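Local coordinates for protein putative acyl-CoA thioester hydrolase YbhC (Escherichia coli K-12, PDB 3GRH) that is a putative acyl-CoA thioesterase of the outer membrane, a lipoprotein of the pectinesterase family that neither binds pectin nor shows pectinesterase activity, at residues P124-G129 / S198-L203; A227-G232 / T252-Q257; R296-R301 / N329-G334. One frame throughout, in Å; residues are numbered along the deposited sequence.

Interaction 1 of 3, residues P124-G129 / S198-L203; sequences PAAPGG and SQNNGL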
# COMPACT_ATOMS: atom_id res chain seq x y z
N PRO A 124 -3.22 7.80 -15.42
CA PRO A 124 -2.70 6.80 -16.36
C PRO A 124 -1.22 6.78 -16.48
O PRO A 124 -0.50 7.67 -16.01
CB PRO A 124 -3.38 7.22 -17.68
CG PRO A 124 -3.52 8.63 -17.53
CD PRO A 124 -3.91 8.88 -16.15
N ALA A 125 -0.74 5.68 -17.02
CA ALA A 125 0.65 5.61 -17.45
C ALA A 125 0.89 6.74 -18.47
O ALA A 125 0.04 7.05 -19.31
CB ALA A 125 0.95 4.24 -18.03
N ALA A 126 2.05 7.39 -18.32
CA ALA A 126 2.38 8.55 -19.13
C ALA A 126 3.88 8.65 -19.10
O ALA A 126 4.50 8.17 -18.20
CB ALA A 126 1.80 9.78 -18.50
N PRO A 127 4.44 9.32 -20.09
CA PRO A 127 5.88 9.57 -20.13
C PRO A 127 6.45 10.42 -19.01
O PRO A 127 7.68 10.31 -18.74
CB PRO A 127 6.05 10.33 -21.42
CG PRO A 127 4.71 10.83 -21.82
CD PRO A 127 3.78 9.80 -21.31
N GLY A 128 5.65 11.32 -18.47
CA GLY A 128 6.06 12.16 -17.38
C GLY A 128 5.32 11.83 -16.07
O GLY A 128 4.18 11.27 -16.08
N GLY A 129 6.00 12.16 -14.97
CA GLY A 129 5.44 12.02 -13.62
C GLY A 129 4.41 13.08 -13.26
O GLY A 129 4.44 14.18 -13.74
N SER A 198 -3.65 4.68 -9.73
CA SER A 198 -2.56 5.18 -10.59
C SER A 198 -1.77 4.09 -11.23
O SER A 198 -1.45 3.13 -10.58
CB SER A 198 -1.63 6.00 -9.76
OG SER A 198 -0.52 6.49 -10.52
N GLN A 199 -1.50 4.28 -12.54
CA GLN A 199 -0.47 3.51 -13.21
C GLN A 199 0.71 4.38 -13.59
O GLN A 199 1.59 3.97 -14.37
CB GLN A 199 -1.03 2.88 -14.46
CG GLN A 199 -2.20 1.99 -14.17
CD GLN A 199 -2.28 0.92 -15.15
OE1 GLN A 199 -2.13 1.16 -16.36
NE2 GLN A 199 -2.35 -0.31 -14.65
N ASN A 200 0.76 5.61 -13.12
CA ASN A 200 1.81 6.56 -13.51
C ASN A 200 3.13 6.23 -12.79
O ASN A 200 3.22 6.22 -11.55
CB ASN A 200 1.30 7.95 -13.06
CG ASN A 200 2.14 9.09 -13.48
OD1 ASN A 200 2.75 9.81 -12.64
ND2 ASN A 200 2.27 9.26 -14.78
N ASN A 201 4.19 5.99 -13.57
CA ASN A 201 5.50 5.87 -13.01
C ASN A 201 5.89 7.21 -12.50
O ASN A 201 5.71 8.23 -13.19
CB ASN A 201 6.52 5.38 -14.03
CG ASN A 201 6.29 3.98 -14.51
OD1 ASN A 201 5.66 3.14 -13.86
ND2 ASN A 201 6.81 3.72 -15.72
N GLY A 202 6.47 7.25 -11.33
CA GLY A 202 6.80 8.57 -10.85
C GLY A 202 5.76 9.36 -10.16
O GLY A 202 6.06 10.50 -9.81
N LEU A 203 4.60 8.81 -9.93
CA LEU A 203 3.54 9.50 -9.14
C LEU A 203 4.10 9.91 -7.81
O LEU A 203 4.77 9.14 -7.15
CB LEU A 203 2.40 8.55 -8.91
CG LEU A 203 1.19 9.17 -8.20
CD1 LEU A 203 0.32 9.94 -9.20
CD2 LEU A 203 0.41 7.99 -7.51
O HOH W 1 3.97 6.04 -16.44
O HOH W 2 5.90 8.54 -15.89

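Interaction 2 of 3, residues A227-G232 / T252-Q257; sequences ALRTDG and TNSGVQ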
# COMPACT_ATOMS: atom_id res chain seq x y z
N ALA A 227 -8.90 2.15 -1.18
CA ALA A 227 -8.76 3.58 -1.16
C ALA A 227 -7.77 3.98 -2.25
O ALA A 227 -8.11 4.70 -3.12
CB ALA A 227 -8.30 4.06 0.17
N LEU A 228 -6.54 3.50 -2.17
CA LEU A 228 -5.45 3.88 -3.10
C LEU A 228 -4.91 2.60 -3.69
O LEU A 228 -4.46 1.76 -2.98
CB LEU A 228 -4.35 4.57 -2.35
CG LEU A 228 -3.16 4.96 -3.20
CD1 LEU A 228 -3.43 5.77 -4.44
CD2 LEU A 228 -2.23 5.76 -2.24
N ARG A 229 -4.87 2.54 -5.02
CA ARG A 229 -4.17 1.50 -5.76
C ARG A 229 -3.07 2.13 -6.57
O ARG A 229 -3.30 3.14 -7.26
CB ARG A 229 -5.10 0.84 -6.68
CG ARG A 229 -4.46 -0.12 -7.62
CD ARG A 229 -5.36 -0.94 -8.44
NE ARG A 229 -4.66 -1.65 -9.51
CZ ARG A 229 -5.29 -2.28 -10.49
NH1 ARG A 229 -6.62 -2.36 -10.51
NH2 ARG A 229 -4.59 -2.79 -11.47
N THR A 230 -1.87 1.58 -6.48
CA THR A 230 -0.77 2.11 -7.27
C THR A 230 -0.07 0.97 -7.98
O THR A 230 0.22 -0.04 -7.38
CB THR A 230 0.16 3.05 -6.50
OG1 THR A 230 1.25 3.46 -7.33
CG2 THR A 230 0.74 2.40 -5.28
N ASP A 231 0.13 1.14 -9.28
CA ASP A 231 0.81 0.11 -10.13
C ASP A 231 2.12 0.64 -10.73
O ASP A 231 2.88 -0.16 -11.33
CB ASP A 231 -0.10 -0.29 -11.33
CG ASP A 231 -1.49 -0.75 -10.97
OD1 ASP A 231 -1.74 -1.04 -9.78
OD2 ASP A 231 -2.36 -0.77 -11.93
N GLY A 232 2.41 1.93 -10.57
CA GLY A 232 3.58 2.55 -11.16
C GLY A 232 4.87 2.23 -10.41
O GLY A 232 4.87 1.87 -9.24
N THR A 252 -0.05 -3.16 -7.10
CA THR A 252 0.03 -4.22 -8.05
C THR A 252 1.11 -3.93 -9.06
O THR A 252 1.74 -2.86 -9.04
CB THR A 252 -1.28 -4.48 -8.85
OG1 THR A 252 -1.24 -3.74 -10.08
CG2 THR A 252 -2.62 -4.19 -8.11
N ASN A 253 1.40 -4.93 -9.85
CA ASN A 253 2.37 -4.88 -10.89
C ASN A 253 1.70 -4.98 -12.27
O ASN A 253 2.30 -5.34 -13.25
CB ASN A 253 3.48 -5.95 -10.74
CG ASN A 253 3.03 -7.30 -10.94
OD1 ASN A 253 1.85 -7.58 -10.83
ND2 ASN A 253 3.99 -8.23 -11.11
N SER A 254 0.44 -4.65 -12.32
CA SER A 254 -0.32 -4.67 -13.53
C SER A 254 0.20 -3.72 -14.57
O SER A 254 0.70 -2.60 -14.27
CB SER A 254 -1.76 -4.25 -13.17
OG SER A 254 -2.59 -4.20 -14.31
N GLY A 255 0.00 -4.13 -15.82
CA GLY A 255 0.15 -3.24 -16.97
C GLY A 255 -1.22 -2.82 -17.43
O GLY A 255 -2.17 -2.75 -16.65
N VAL A 256 -1.38 -2.58 -18.73
CA VAL A 256 -2.67 -2.07 -19.19
C VAL A 256 -3.85 -3.07 -19.17
O VAL A 256 -5.01 -2.66 -19.28
CB VAL A 256 -2.55 -1.49 -20.60
CG1 VAL A 256 -1.65 -0.28 -20.56
CG2 VAL A 256 -2.09 -2.56 -21.56
N GLN A 257 -3.55 -4.35 -19.01
CA GLN A 257 -4.58 -5.39 -18.85
C GLN A 257 -5.33 -5.50 -17.50
O GLN A 257 -6.27 -6.29 -17.36
CB GLN A 257 -3.92 -6.75 -19.10
CG GLN A 257 -3.48 -6.99 -20.49
CD GLN A 257 -3.23 -8.47 -20.74
OE1 GLN A 257 -4.15 -9.24 -21.03
NE2 GLN A 257 -1.97 -8.88 -20.62

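Interaction 3 of 3, residues R296-R301 / N329-G334; sequences RVVNSR and NAFGDG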
# COMPACT_ATOMS: atom_id res chain seq x y z
N ARG A 296 -3.03 1.76 11.68
CA ARG A 296 -4.08 1.65 12.72
C ARG A 296 -5.11 0.65 12.27
O ARG A 296 -5.71 0.76 11.17
CB ARG A 296 -4.75 2.99 12.97
CG ARG A 296 -5.96 2.94 13.91
CD ARG A 296 -5.54 3.13 15.35
NE ARG A 296 -4.85 4.43 15.51
CZ ARG A 296 -4.43 4.95 16.66
NH1 ARG A 296 -4.64 4.35 17.84
NH2 ARG A 296 -3.80 6.12 16.62
N VAL A 297 -5.32 -0.34 13.14
CA VAL A 297 -6.42 -1.28 12.96
C VAL A 297 -7.64 -0.79 13.67
O VAL A 297 -7.55 -0.50 14.89
CB VAL A 297 -6.04 -2.67 13.51
CG1 VAL A 297 -7.32 -3.59 13.49
CG2 VAL A 297 -4.98 -3.26 12.68
N VAL A 298 -8.78 -0.72 12.97
CA VAL A 298 -10.06 -0.27 13.55
C VAL A 298 -10.95 -1.47 13.72
O VAL A 298 -10.83 -2.44 12.97
CB VAL A 298 -10.73 0.84 12.75
CG1 VAL A 298 -9.83 2.07 12.73
CG2 VAL A 298 -11.01 0.40 11.30
N ASN A 299 -11.84 -1.44 14.71
CA ASN A 299 -12.74 -2.58 14.91
C ASN A 299 -14.22 -2.18 14.85
O ASN A 299 -15.08 -2.90 15.38
CB ASN A 299 -12.43 -3.31 16.22
CG ASN A 299 -12.77 -2.52 17.42
OD1 ASN A 299 -12.94 -1.29 17.35
ND2 ASN A 299 -12.83 -3.19 18.57
N SER A 300 -14.52 -1.12 14.10
CA SER A 300 -15.89 -0.63 13.96
C SER A 300 -16.72 -1.46 12.97
O SER A 300 -17.99 -1.51 13.06
CB SER A 300 -15.89 0.84 13.55
OG SER A 300 -14.88 1.10 12.62
N ARG A 301 -16.06 -2.09 12.01
CA ARG A 301 -16.79 -2.88 11.02
C ARG A 301 -16.74 -4.37 11.40
O ARG A 301 -17.74 -5.09 11.29
CB ARG A 301 -16.22 -2.69 9.61
CG ARG A 301 -16.98 -3.39 8.54
CD ARG A 301 -16.22 -3.34 7.27
NE ARG A 301 -14.97 -4.11 7.29
CZ ARG A 301 -14.82 -5.32 6.77
NH1 ARG A 301 -15.87 -5.95 6.23
NH2 ARG A 301 -13.64 -5.92 6.78
N ASN A 329 -0.83 0.17 15.78
CA ASN A 329 -1.80 0.30 16.87
C ASN A 329 -3.08 -0.42 16.54
O ASN A 329 -3.61 -0.28 15.46
CB ASN A 329 -2.06 1.78 17.08
CG ASN A 329 -0.85 2.53 17.64
OD1 ASN A 329 -0.30 2.09 18.65
ND2 ASN A 329 -0.43 3.64 17.01
N ALA A 330 -3.61 -1.19 17.48
CA ALA A 330 -4.92 -1.86 17.27
C ALA A 330 -5.82 -1.73 18.49
O ALA A 330 -5.32 -1.73 19.58
CB ALA A 330 -4.70 -3.30 16.98
N PHE A 331 -7.12 -1.59 18.25
CA PHE A 331 -8.12 -1.42 19.35
C PHE A 331 -8.33 -2.67 20.24
O PHE A 331 -7.72 -2.78 21.29
CB PHE A 331 -9.48 -0.92 18.80
CG PHE A 331 -9.42 0.47 18.25
CD1 PHE A 331 -9.14 0.66 16.92
CD2 PHE A 331 -9.57 1.58 19.07
CE1 PHE A 331 -9.05 1.94 16.39
CE2 PHE A 331 -9.47 2.87 18.54
CZ PHE A 331 -9.22 3.04 17.21
N GLY A 332 -9.21 -3.58 19.81
CA GLY A 332 -9.59 -4.80 20.52
C GLY A 332 -8.61 -5.54 21.42
O GLY A 332 -7.50 -5.08 21.72
N ASP A 333 -9.04 -6.72 21.88
CA ASP A 333 -8.28 -7.47 22.88
C ASP A 333 -7.51 -8.62 22.23
O ASP A 333 -7.92 -9.77 22.27
CB ASP A 333 -9.23 -8.00 23.96
CG ASP A 333 -9.87 -6.89 24.82
OD1 ASP A 333 -9.15 -6.15 25.54
OD2 ASP A 333 -11.13 -6.80 24.82
N GLY A 334 -6.39 -8.29 21.60
CA GLY A 334 -5.50 -9.29 21.04
C GLY A 334 -5.99 -10.04 19.83
O GLY A 334 -5.56 -11.14 19.58

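Interaction 1 of 3, residues P124-G129 / S198-L203
The side-chain amide nitrogen of Asn-200 is spent on two backbone carbonyls of the loop 124-129. Asn-200 ND2 gives a nearly straight bond to Gly-128 O (3.1 Å, 171° at the hydrogen), and Gly-128 O lies within 6° of the plane of the asparagine amide. A weaker bond joins Asn-200 ND2 to Pro-124 O at 3.4 Å. The side chain reaches them because CG stands opposite the backbone N (chi1 -174°), which carries the amide into the bend of the other loop. Asn-200 OD1 accepts from Ile-130 N, just past that loop, so one flat group with a donor and an acceptor ties the loop at both ends. With an alanine here, the carbonyls of Gly-128 and Pro-124 would probably lose their shared donor and Ile-130 N its acceptor, leaving the bend of 124-129 less firmly held.

Two waters extend the link. Water 1 accepts from Ala-126 N (3.0 Å) and from Asn-201 N (2.9 Å), whereas water 2 donates to Ala-126 O and Asn-201 O, 2.7 Å from each. The waters thus join the N-H and the C=O of Ala-126 to those of Asn-201, which do not bond to each other directly.

Asn-200 begins a type II turn that closes at Leu-203, and Gly-202 takes its third position, where the positive phi suits a residue with no side chain. Gly-129 is also well chosen, since a beta carbon there would press on Gly-202 O. Before the turn, Ser-198 OG accepts from Asn-200 N in an ST turn.

The contact joins loops that leave strands 115-123 and 196-198 on neighbouring coils of the beta-helix. Pro-124 packs against Val-96 and Ile-100 of helix 92-100 and against Tyr-175 and Met-176 of helix 174-181, while Asn-200 and Leu-203 rest on Val-123.

Interaction 2 of 3, residues A227-G232 / T252-Q257
Thr-252 and Asp-231 meet through a short bond in which the hydroxyl of Thr-252 OG1 donates to Asp-231 OD1 at 2.8 Å. The pair lies where adjacent coils of the parallel beta-helix leave their strands, 228-230 and 249-251. The same OG1 also accepts from Ser-254 N (2.9 Å), two residues on, making an ST turn. Threonine suits the place because one hydroxyl can give to the carboxylate and take from the backbone at once. OG1 comes to OD1 from above the carboxylate plane, 85° out of it, with the two side chains lying alongside each other and pointing the same way. The backbones are joined by Thr-252 N donating to Thr-230 O (3.1 Å, 161°), and by a CA-H...O contact from Asp-231 CA to Thr-252 O.

Carbon atoms of 252-257 also pack against the charged group of Arg-229. Ser-254 CB sits at the edge of the guanidinium, near its plane, and the methyl Thr-252 CG2 lies 3.5 Å from Arg-229 NE.

The approach of OG1 from above is consistent with the in-plane side of Asp-231 OD1 being taken: its syn lone pair, on the side of the other oxygen, meets Arg-229 NE in a salt bridge of 3.0 Å, and the oxygen sits close to the guanidinium plane. Arg-229 is held extended from CG to NE, so its head arrives beside the aspartate two residues later, just past the end of the strand. A second, weak bond runs from Arg-229 NH2 to Asp-231 OD2. Two donors thus hold OD1, which probably steadies the negative charge in this buried setting.

Farther out, Asp-231 OD2 accepts from Gln-199 NE2 and Trp-197 NE1 of the preceding coil, and Arg-229 NH1 gives to Asn-258 OD1.

Interaction 3 of 3, residues R296-R301 / N329-G334
Val-297 and Ala-330 stand side by side on one face of neighbouring parallel strands of the beta-helix, CB to CB at 3.8 Å, while Arg-296 and Asn-329 form the bridge on the other face. The valine and the alanine offer only carbon to each other, which suits an apolar side-by-side pair. Val-297 N closes the ladder with a nearly straight bond to Asn-329 O (2.9 Å).

On the Arg-296 face the side chains are turned at angles. The arginine chain leaves anti to the backbone N (chi1 173°) and then folds back in two bends, bringing one face of its guanidinium over Asn-329 CB, with the guanidinium and amide planes 32° apart. Glu-294 makes a salt bridge with Arg-296 NH2 and also accepts from Asn-329 ND2, so the acid links both neighbours, while Asn-329 OD1 takes a bond from Asn-360 on the next coil.

Past the strands the regular pairing ends, and Phe-331 points toward 296-301. Arg-296 crosses it at about a right angle, Arg-296 CD lying 3.8 Å from Phe-331 CE1. A large flat ring is well suited here, since it touches the aliphatic part of the arginine, Val-298 and Asn-299 together. Although the Asn-299 amide and the ring are only 9° from parallel, the two side chains cross at a slant, and Asn-299 OD1 meets Phe-331 CB at 3.8 Å. Val-298 lies alongside the phenylalanine, and its CG1 comes 3.7 Å from Phe-331 CE1.

The three contacts follow one another along the chain, each closing before the next opens, and mark successive stations on the same beta-helix. Interactions 1 and 2 are neighbours, their centres 11 Å apart, and are joined where Ser-198 O receives Asp-231 N; strands 196-198, 228-230 and 249-251 lie next to one another, so interaction 2 stands on the coils that follow interaction 1. Interaction 3 lies on the opposite side of the chain's centre, its centre 28 Å from that of interaction 2 and 35 Å from that of interaction 1. It alone comes near the predicted nucleophile Asp-280, about 10 Å from the side chain of Val-297. Coil-to-coil stacking thus recurs along the length of the solenoid.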